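Long-range contacts in esterase YbfF (Escherichia coli, PDB 3BF7), which is an alpha/beta hydrolase that probably cleaves ester and thioester bonds in a substrate crevice formed between its core and a helical cap: residues 19-24 with 45-50; 84-89 with 110-115; 91-96 with 186-191. The protein carries 1 engineered substitution. One frame throughout, in Å; residues are numbered along the deposited sequence.

How the interactions relate
The first two contacts are neighbouring, parallel-paired parts of one mixed sheet. Strand 19-22 of interaction 1 lies beside strand 83-88 of interaction 2, with Val22 N 2.8 Å from Ile86 O, and their centres are about 11 Å apart. Interaction 2 leads into the probable active site, because Ser89 and Asp113, two members of a likely Ser-His-Asp triad, directly follow its two strands. The helix that follows Ser89 supplies residues 91-96 to interaction 3, whose centre is about 10 Å from that of interaction 2; Phe85 CB packs 3.4 Å from Val95 CG1. Val22 also reaches this helix, its CG1 lying 3.5 Å from Gly91 CA, so the helix touches both strand pairs.

Interaction 1 (19-24 with 45-50); sequences IVLVHG and IIQVDV. Engineered in segment 45-50: Val50 (natural residue Met).
One face of the His23 imidazole carries CG2 of Val50, a CH-pi contact 3.8 Å from the ring centroid and displaced toward the rim; Asp49 CA lies in plane at the edge, and the ring of His53 meets the imidazole with the planes at about 55°. Val50 is an engineered residue, methionine in the natural protein. Its backbone N gives a nearly straight hydrogen bond of 2.9 Å to His23 NE2, reaching it from 33° out of the ring plane. At the other nitrogen, ND1 donates to Gly24 O within that plane, so both ring nitrogens are engaged and the rotation of the ring is fixed. With CG between the backbone N and the carbonyl carbon (chi1 68°), the ring swings across to the second segment. Where the strands begin to part, a water bridges them, accepting from His23 N and donating to Leu21 O and Val48 O.

Before that, the strands pair in parallel: Ile46 N bonds to Ile19 O, and Leu21 N to Ile46 O at 2.9 Å. Branched aliphatic residues suit such a central sheet, filling both faces. Leu21 CD1 rests 3.9 Å from both Ile45 CG2 and Gln47 CG, while Gln47 sends its amide to Leu29 O. Helix 33-39, which completes a beta-alpha-beta unit with the two strands, covers Leu21 and Ile45. Helix 64-78 covers Val20 and Ile46, and strand 83-88 flanks strand 19-22.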
loop_
_atom_site.group_PDB
_atom_site.type_symbol
_atom_site.label_atom_id
_atom_site.label_comp_id
_atom_site.label_asym_id
_atom_site.label_seq_id
_atom_site.Cartn_x
_atom_site.Cartn_y
_atom_site.Cartn_z
ATOM N N ILE A 19 1.743 5.988 13.422
ATOM C CA ILE A 19 1.165 5.677 12.121
ATOM C C ILE A 19 2.066 4.745 11.324
ATOM O O ILE A 19 3.254 5.009 11.148
ATOM C CB ILE A 19 0.922 6.963 11.290
ATOM C CG1 ILE A 19 -0.144 7.830 11.971
ATOM C CG2 ILE A 19 0.501 6.598 9.864
ATOM C CD1 ILE A 19 -0.417 9.147 11.266
ATOM N N VAL A 20 1.483 3.644 10.859
ATOM C CA VAL A 20 2.192 2.662 10.048
ATOM C C VAL A 20 1.698 2.844 8.614
ATOM O O VAL A 20 0.492 2.818 8.365
ATOM C CB VAL A 20 1.886 1.219 10.516
ATOM C CG1 VAL A 20 2.577 0.213 9.604
ATOM C CG2 VAL A 20 2.342 1.033 11.957
ATOM N N LEU A 21 2.634 3.038 7.688
ATOM C CA LEU A 21 2.326 3.241 6.274
ATOM C C LEU A 21 2.687 1.980 5.497
ATOM O O LEU A 21 3.804 1.466 5.621
ATOM C CB LEU A 21 3.121 4.435 5.740
ATOM C CG LEU A 21 2.852 5.770 6.435
ATOM C CD1 LEU A 21 3.946 6.760 6.082
ATOM C CD2 LEU A 21 1.490 6.300 6.034
ATOM N N VAL A 22 1.746 1.505 4.683
ATOM C CA VAL A 22 1.921 0.275 3.914
ATOM C C VAL A 22 1.683 0.489 2.416
ATOM O O VAL A 22 0.571 0.803 1.990
ATOM C CB VAL A 22 0.952 -0.820 4.431
ATOM C CG1 VAL A 22 1.337 -2.174 3.859
ATOM C CG2 VAL A 22 0.959 -0.849 5.956
ATOM N N HIS A 23 2.738 0.302 1.628
ATOM C CA HIS A 23 2.696 0.484 0.178
ATOM C C HIS A 23 1.950 -0.616 -0.584
ATOM O O HIS A 23 1.539 -1.625 -0.008
ATOM C CB HIS A 23 4.128 0.576 -0.352
ATOM C CG HIS A 23 4.885 -0.710 -0.242
ATOM N ND1 HIS A 23 4.701 -1.756 -1.118
ATOM C CD2 HIS A 23 5.780 -1.145 0.678
ATOM C CE1 HIS A 23 5.446 -2.781 -0.742
ATOM N NE2 HIS A 23 6.110 -2.436 0.347
ATOM N N GLY A 24 1.815 -0.415 -1.895
ATOM C CA GLY A 24 1.116 -1.361 -2.751
ATOM C C GLY A 24 2.015 -2.268 -3.573
ATOM O O GLY A 24 3.239 -2.255 -3.425
ATOM N N ILE A 45 6.330 7.591 13.090
ATOM C CA ILE A 45 6.007 6.953 11.821
ATOM C C ILE A 45 6.778 5.660 11.616
ATOM O O ILE A 45 7.944 5.551 12.001
ATOM C CB ILE A 45 6.344 7.884 10.632
ATOM C CG1 ILE A 45 5.586 9.207 10.761
ATOM C CG2 ILE A 45 6.023 7.189 9.316
ATOM C CD1 ILE A 45 4.086 9.069 10.740
ATOM N N ILE A 46 6.112 4.681 11.012
ATOM C CA ILE A 46 6.733 3.404 10.690
ATOM C C ILE A 46 6.384 3.093 9.237
ATOM O O ILE A 46 5.214 2.886 8.900
ATOM C CB ILE A 46 6.218 2.242 11.575
ATOM C CG1 ILE A 46 6.509 2.520 13.054
ATOM C CG2 ILE A 46 6.886 0.936 11.148
ATOM C CD1 ILE A 46 5.507 3.437 13.719
ATOM N N GLN A 47 7.392 3.094 8.375
ATOM C CA GLN A 47 7.200 2.779 6.964
ATOM C C GLN A 47 7.696 1.353 6.773
ATOM O O GLN A 47 8.851 1.055 7.069
ATOM C CB GLN A 47 8.006 3.742 6.090
ATOM C CG GLN A 47 7.471 5.170 6.102
ATOM C CD GLN A 47 8.447 6.176 5.526
ATOM O OE1 GLN A 47 8.995 7.008 6.250
ATOM N NE2 GLN A 47 8.671 6.106 4.221
ATOM N N VAL A 48 6.837 0.467 6.283
ATOM C CA VAL A 48 7.231 -0.924 6.105
ATOM C C VAL A 48 7.385 -1.364 4.662
ATOM O O VAL A 48 6.797 -0.784 3.744
ATOM C CB VAL A 48 6.192 -1.899 6.740
ATOM C CG1 VAL A 48 5.826 -1.444 8.133
ATOM C CG2 VAL A 48 4.942 -1.999 5.859
ATOM N N ASP A 49 8.207 -2.391 4.476
ATOM C CA ASP A 49 8.345 -3.027 3.176
ATOM C C ASP A 49 7.457 -4.261 3.357
ATOM O O ASP A 49 7.640 -5.034 4.302
ATOM C CB ASP A 49 9.773 -3.513 2.900
ATOM C CG ASP A 49 10.638 -2.474 2.204
ATOM O OD1 ASP A 49 10.104 -1.638 1.441
ATOM O OD2 ASP A 49 11.873 -2.524 2.408
ATOM N N VAL A 50 6.473 -4.427 2.486
ATOM C CA VAL A 50 5.608 -5.596 2.559
ATOM C C VAL A 50 6.465 -6.819 2.210
ATOM O O VAL A 50 7.488 -6.689 1.534
ATOM C CB VAL A 50 4.440 -5.457 1.553
ATOM C CG1 VAL A 50 3.628 -6.747 1.481
ATOM C CG2 VAL A 50 3.551 -4.289 1.968
HETATM O O HOH W 1 5.075 1.186 3.184
#

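Interaction 2 (84-89 with 110-115); sequences TFIGHS and VAIDIA
His88 holds CG anti to its backbone N (chi1 174°), which carries CD2 over to Ile112, 3.8 Å from Ile112 CG2, the two side chains meeting at about a right angle. In Ile112, CG1 is anti to the carbonyl carbon (chi1 -54°); the extended branch ends in CD1, 3.9 Å from Ile86 CG2. Ile86 CG1 runs alongside Val110 CB, so Ile86 touches both Val110 and Ile112 on this face, with His88 next to Ile112. Gly87, between Ile86 and His88, has no side chain to add to the other face.

Four backbone hydrogen bonds join the parallel strands, from Val110 N to Phe85 O at the start to Ser89 N to Ile112 O, 3.0 Å, at the end. The last lies where the chain turns sharply into helix 90-101. With Gly87 and Gly91 around it, Ser89 fits the GxSxG nucleophile elbow of alpha/beta hydrolases, and its strained backbone, with phi at 50°, is what that turn demands. Asp113 follows the neighbouring strand, and its OD1 accepts from both His234 ND1 and Ser206 OG, consistent with the acid of a catalytic triad; His234 NE2 in turn makes a weak hydrogen bond with Ser89 OG.

Ile114 closes over the turn from the side of the second segment. Its CG1 comes within 3.5 Å of Ser89 O and its CB within 3.6 Å of Ser89 CA, so an apolar branch covers the backbone of the probable nucleophile. On the sheet face bearing Ile86 and Val110, helix 241-253 packs Ile248 on the former and Tyr251 on the latter. His88 NE2 is bonded to His234 O, which ties the end of the strand to the loop of the probable catalytic histidine.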
loop_
_atom_site.group_PDB
_atom_site.type_symbol
_atom_site.label_atom_id
_atom_site.label_comp_id
_atom_site.label_asym_id
_atom_site.label_seq_id
_atom_site.Cartn_x
_atom_site.Cartn_y
_atom_site.Cartn_z
ATOM N N THR A 84 -2.294 3.558 14.053
ATOM C CA THR A 84 -3.182 3.959 12.977
ATOM C C THR A 84 -2.474 3.421 11.738
ATOM O O THR A 84 -1.250 3.501 11.637
ATOM C CB THR A 84 -3.308 5.489 12.915
ATOM O OG1 THR A 84 -4.194 5.917 13.955
ATOM C CG2 THR A 84 -3.843 5.954 11.565
ATOM N N PHE A 85 -3.238 2.856 10.811
ATOM C CA PHE A 85 -2.671 2.281 9.599
ATOM C C PHE A 85 -3.168 2.976 8.345
ATOM O O PHE A 85 -4.366 3.232 8.199
ATOM C CB PHE A 85 -3.030 0.797 9.510
ATOM C CG PHE A 85 -2.254 -0.075 10.455
ATOM C CD1 PHE A 85 -1.113 -0.743 10.021
ATOM C CD2 PHE A 85 -2.661 -0.234 11.776
ATOM C CE1 PHE A 85 -0.387 -1.556 10.889
ATOM C CE2 PHE A 85 -1.939 -1.043 12.652
ATOM C CZ PHE A 85 -0.803 -1.706 12.203
ATOM N N ILE A 86 -2.237 3.264 7.443
ATOM C CA ILE A 86 -2.549 3.897 6.166
ATOM C C ILE A 86 -1.935 3.008 5.087
ATOM O O ILE A 86 -0.720 2.811 5.057
ATOM C CB ILE A 86 -1.928 5.310 6.067
ATOM C CG1 ILE A 86 -2.483 6.201 7.183
ATOM C CG2 ILE A 86 -2.216 5.916 4.698
ATOM C CD1 ILE A 86 -1.904 7.608 7.208
ATOM N N GLY A 87 -2.770 2.462 4.210
ATOM C CA GLY A 87 -2.250 1.592 3.175
ATOM C C GLY A 87 -2.770 1.913 1.793
ATOM O O GLY A 87 -3.941 2.275 1.617
ATOM N N HIS A 88 -1.887 1.790 0.808
ATOM C CA HIS A 88 -2.248 2.027 -0.581
ATOM C C HIS A 88 -2.428 0.703 -1.321
ATOM O O HIS A 88 -1.547 -0.163 -1.283
ATOM C CB HIS A 88 -1.161 2.827 -1.301
ATOM C CG HIS A 88 -1.408 2.977 -2.770
ATOM N ND1 HIS A 88 -0.536 2.503 -3.727
ATOM C CD2 HIS A 88 -2.443 3.533 -3.444
ATOM C CE1 HIS A 88 -1.026 2.761 -4.928
ATOM N NE2 HIS A 88 -2.181 3.384 -4.784
ATOM N N SER A 89 -3.574 0.555 -1.981
ATOM C CA SER A 89 -3.867 -0.620 -2.793
ATOM C C SER A 89 -3.600 -1.932 -2.045
ATOM O O SER A 89 -4.251 -2.187 -1.040
ATOM C CB SER A 89 -3.051 -0.533 -4.088
ATOM O OG SER A 89 -3.739 -1.135 -5.170
ATOM N N VAL A 110 -6.873 4.112 7.089
ATOM C CA VAL A 110 -6.997 4.826 5.824
ATOM C C VAL A 110 -6.600 3.875 4.700
ATOM O O VAL A 110 -5.514 3.292 4.731
ATOM C CB VAL A 110 -6.070 6.060 5.765
ATOM C CG1 VAL A 110 -6.257 6.791 4.441
ATOM C CG2 VAL A 110 -6.368 6.994 6.927
ATOM N N ALA A 111 -7.482 3.722 3.718
ATOM C CA ALA A 111 -7.236 2.854 2.572
ATOM C C ALA A 111 -7.242 3.740 1.334
ATOM O O ALA A 111 -8.268 4.334 0.992
ATOM C CB ALA A 111 -8.321 1.792 2.474
ATOM N N ILE A 112 -6.096 3.823 0.666
ATOM C CA ILE A 112 -5.943 4.667 -0.515
ATOM C C ILE A 112 -6.169 3.887 -1.809
ATOM O O ILE A 112 -5.502 2.880 -2.071
ATOM C CB ILE A 112 -4.546 5.336 -0.533
ATOM C CG1 ILE A 112 -4.311 6.076 0.792
ATOM C CG2 ILE A 112 -4.448 6.313 -1.695
ATOM C CD1 ILE A 112 -2.930 6.691 0.930
ATOM N N ASP A 113 -7.122 4.388 -2.596
ATOM C CA ASP A 113 -7.570 3.830 -3.872
ATOM C C ASP A 113 -7.610 2.313 -3.923
ATOM O O ASP A 113 -6.925 1.667 -4.722
ATOM C CB ASP A 113 -6.756 4.367 -5.050
ATOM C CG ASP A 113 -7.551 4.327 -6.343
ATOM O OD1 ASP A 113 -7.054 3.775 -7.345
ATOM O OD2 ASP A 113 -8.691 4.845 -6.344
ATOM N N ILE A 114 -8.471 1.758 -3.081
ATOM C CA ILE A 114 -8.632 0.321 -2.990
ATOM C C ILE A 114 -9.957 -0.019 -2.305
ATOM O O ILE A 114 -10.448 0.731 -1.455
ATOM C CB ILE A 114 -7.449 -0.294 -2.185
ATOM C CG1 ILE A 114 -7.478 -1.821 -2.257
ATOM C CG2 ILE A 114 -7.499 0.178 -0.738
ATOM C CD1 ILE A 114 -7.206 -2.366 -3.640
ATOM N N ALA A 115 -10.537 -1.148 -2.697
ATOM C CA ALA A 115 -11.779 -1.627 -2.105
ATOM C C ALA A 115 -11.544 -3.070 -1.667
ATOM O O ALA A 115 -10.719 -3.778 -2.252
ATOM C CB ALA A 115 -12.913 -1.566 -3.119
#

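Interaction 3 (91-96 with 186-191); sequences GGKAVM and VGWEKI
Lys93 runs its aliphatic chain past the six-membered ring of Trp188, crossing it obliquely: CB and CG each come 3.6 Å from Trp188 CZ3, and CG is 3.7 Å from Trp188 CE3. Extended beyond CG, the chain carries its ammonium past the indole to the backbone of the facing loop. There NZ donates to Gly187 O over 2.8 Å, coming from 41° above the carbonyl plane, while Val186 O also lies close but at a poor angle for a hydrogen bond. Val117 O accepts from the same nitrogen, so this buried ammonium finds carbonyl oxygens around it. Lysine suits the place because its methylenes can pack along the rim of the indole while the far end satisfies the oxygens of two loops.

The contact joins the helix after the probable nucleophile elbow of the alpha/beta hydrolase fold, helix 90-101, to the loop that leads from helix 182-186 toward strand 198-201. Gly91, on the opening turn, probably belongs to the GxSxG signature.

Trp188 also meets the helix backbone. Lys93 O sits at the edge of its ring, in plane and 3.3 Å from CZ3, so the carbonyl faces the slightly positive C-H rim of the indole. Trp188 CG stands anti to its own backbone N (chi1 -179°), which turns the ring inward from the loop until CH2 reaches Met96 CB at 3.8 Å. The indole NE1 bonds to Gln220 OE1, an oxygen that also accepts from Ile191 N; this common partner links the ring to the end of the segment. About one turn on from Lys93, Met96 O receives Ile191 CD1 at 3.4 Å, and the Ile191 side chain also leans on Thr99 and Ala100.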
loop_
_atom_site.group_PDB
_atom_site.type_symbol
_atom_site.label_atom_id
_atom_site.label_comp_id
_atom_site.label_asym_id
_atom_site.label_seq_id
_atom_site.Cartn_x
_atom_site.Cartn_y
_atom_site.Cartn_z
ATOM N N GLY A 91 -1.427 -2.687 -0.024
ATOM C CA GLY A 91 -1.154 -2.335 1.361
ATOM C C GLY A 91 -2.438 -1.997 2.098
ATOM O O GLY A 91 -2.567 -2.258 3.293
ATOM N N GLY A 92 -3.383 -1.394 1.380
ATOM C CA GLY A 92 -4.672 -1.066 1.959
ATOM C C GLY A 92 -5.432 -2.349 2.248
ATOM O O GLY A 92 -6.133 -2.447 3.254
ATOM N N LYS A 93 -5.314 -3.336 1.362
ATOM C CA LYS A 93 -5.976 -4.614 1.596
ATOM C C LYS A 93 -5.355 -5.311 2.814
ATOM O O LYS A 93 -6.066 -5.927 3.605
ATOM C CB LYS A 93 -5.899 -5.504 0.349
ATOM C CG LYS A 93 -7.068 -5.290 -0.612
ATOM C CD LYS A 93 -6.935 -6.137 -1.868
ATOM C CE LYS A 93 -8.209 -6.106 -2.703
ATOM N NZ LYS A 93 -8.058 -6.902 -3.956
ATOM N N ALA A 94 -4.040 -5.196 2.990
ATOM C CA ALA A 94 -3.391 -5.809 4.147
ATOM C C ALA A 94 -3.905 -5.164 5.438
ATOM O O ALA A 94 -4.182 -5.851 6.424
ATOM C CB ALA A 94 -1.877 -5.652 4.046
ATOM N N VAL A 95 -4.035 -3.842 5.425
ATOM C CA VAL A 95 -4.519 -3.109 6.586
ATOM C C VAL A 95 -5.984 -3.440 6.868
ATOM O O VAL A 95 -6.382 -3.581 8.026
ATOM C CB VAL A 95 -4.339 -1.591 6.373
ATOM C CG1 VAL A 95 -5.124 -0.804 7.414
ATOM C CG2 VAL A 95 -2.853 -1.247 6.435
ATOM N N MET A 96 -6.792 -3.560 5.818
ATOM C CA MET A 96 -8.189 -3.913 6.029
ATOM C C MET A 96 -8.278 -5.328 6.602
ATOM O O MET A 96 -9.099 -5.596 7.477
ATOM C CB MET A 96 -8.987 -3.814 4.726
ATOM C CG MET A 96 -9.205 -2.377 4.267
ATOM S SD MET A 96 -10.282 -2.210 2.827
ATOM C CE MET A 96 -9.222 -2.856 1.528
ATOM N N VAL A 186 -4.739 -9.584 -6.275
ATOM C CA VAL A 186 -5.846 -8.821 -6.846
ATOM C C VAL A 186 -7.138 -9.341 -6.221
ATOM O O VAL A 186 -8.188 -8.692 -6.287
ATOM C CB VAL A 186 -5.922 -8.980 -8.383
ATOM C CG1 VAL A 186 -4.667 -8.427 -9.012
ATOM C CG2 VAL A 186 -6.109 -10.435 -8.761
ATOM N N GLY A 187 -7.036 -10.518 -5.609
ATOM C CA GLY A 187 -8.168 -11.151 -4.962
ATOM C C GLY A 187 -8.455 -10.620 -3.571
ATOM O O GLY A 187 -7.928 -9.585 -3.152
ATOM N N TRP A 188 -9.287 -11.348 -2.837
ATOM C CA TRP A 188 -9.678 -10.907 -1.508
ATOM C C TRP A 188 -10.404 -12.000 -0.746
ATOM O O TRP A 188 -11.006 -12.887 -1.343
ATOM C CB TRP A 188 -10.607 -9.694 -1.643
ATOM C CG TRP A 188 -11.066 -9.115 -0.347
ATOM C CD1 TRP A 188 -12.347 -9.063 0.124
ATOM C CD2 TRP A 188 -10.247 -8.493 0.645
ATOM N NE1 TRP A 188 -12.377 -8.442 1.350
ATOM C CE2 TRP A 188 -11.100 -8.078 1.692
ATOM C CE3 TRP A 188 -8.874 -8.237 0.748
ATOM C CZ2 TRP A 188 -10.623 -7.432 2.833
ATOM C CZ3 TRP A 188 -8.398 -7.596 1.882
ATOM C CH2 TRP A 188 -9.273 -7.196 2.909
ATOM N N GLU A 189 -10.334 -11.923 0.579
ATOM C CA GLU A 189 -11.022 -12.852 1.467
ATOM C C GLU A 189 -11.965 -11.964 2.275
ATOM O O GLU A 189 -11.513 -11.134 3.061
ATOM C CB GLU A 189 -10.029 -13.540 2.405
ATOM C CG GLU A 189 -10.648 -14.626 3.271
ATOM C CD GLU A 189 -11.168 -15.789 2.451
ATOM O OE1 GLU A 189 -10.395 -16.312 1.620
ATOM O OE2 GLU A 189 -12.338 -16.183 2.637
ATOM N N LYS A 190 -13.269 -12.115 2.071
ATOM C CA LYS A 190 -14.226 -11.285 2.797
ATOM C C LYS A 190 -14.006 -11.341 4.302
ATOM O O LYS A 190 -13.716 -12.399 4.866
ATOM C CB LYS A 190 -15.661 -11.696 2.460
ATOM C CG LYS A 190 -16.118 -11.258 1.076
ATOM C CD LYS A 190 -17.590 -11.579 0.863
ATOM C CE LYS A 190 -18.102 -11.011 -0.450
ATOM N NZ LYS A 190 -17.386 -11.576 -1.624
ATOM N N ILE A 191 -14.147 -10.190 4.949
ATOM C CA ILE A 191 -13.946 -10.088 6.386
ATOM C C ILE A 191 -15.203 -9.631 7.107
ATOM O O ILE A 191 -16.127 -9.107 6.488
ATOM C CB ILE A 191 -12.821 -9.077 6.717
ATOM C CG1 ILE A 191 -13.212 -7.675 6.236
ATOM C CG2 ILE A 191 -11.518 -9.520 6.066
ATOM C CD1 ILE A 191 -12.223 -6.586 6.631
#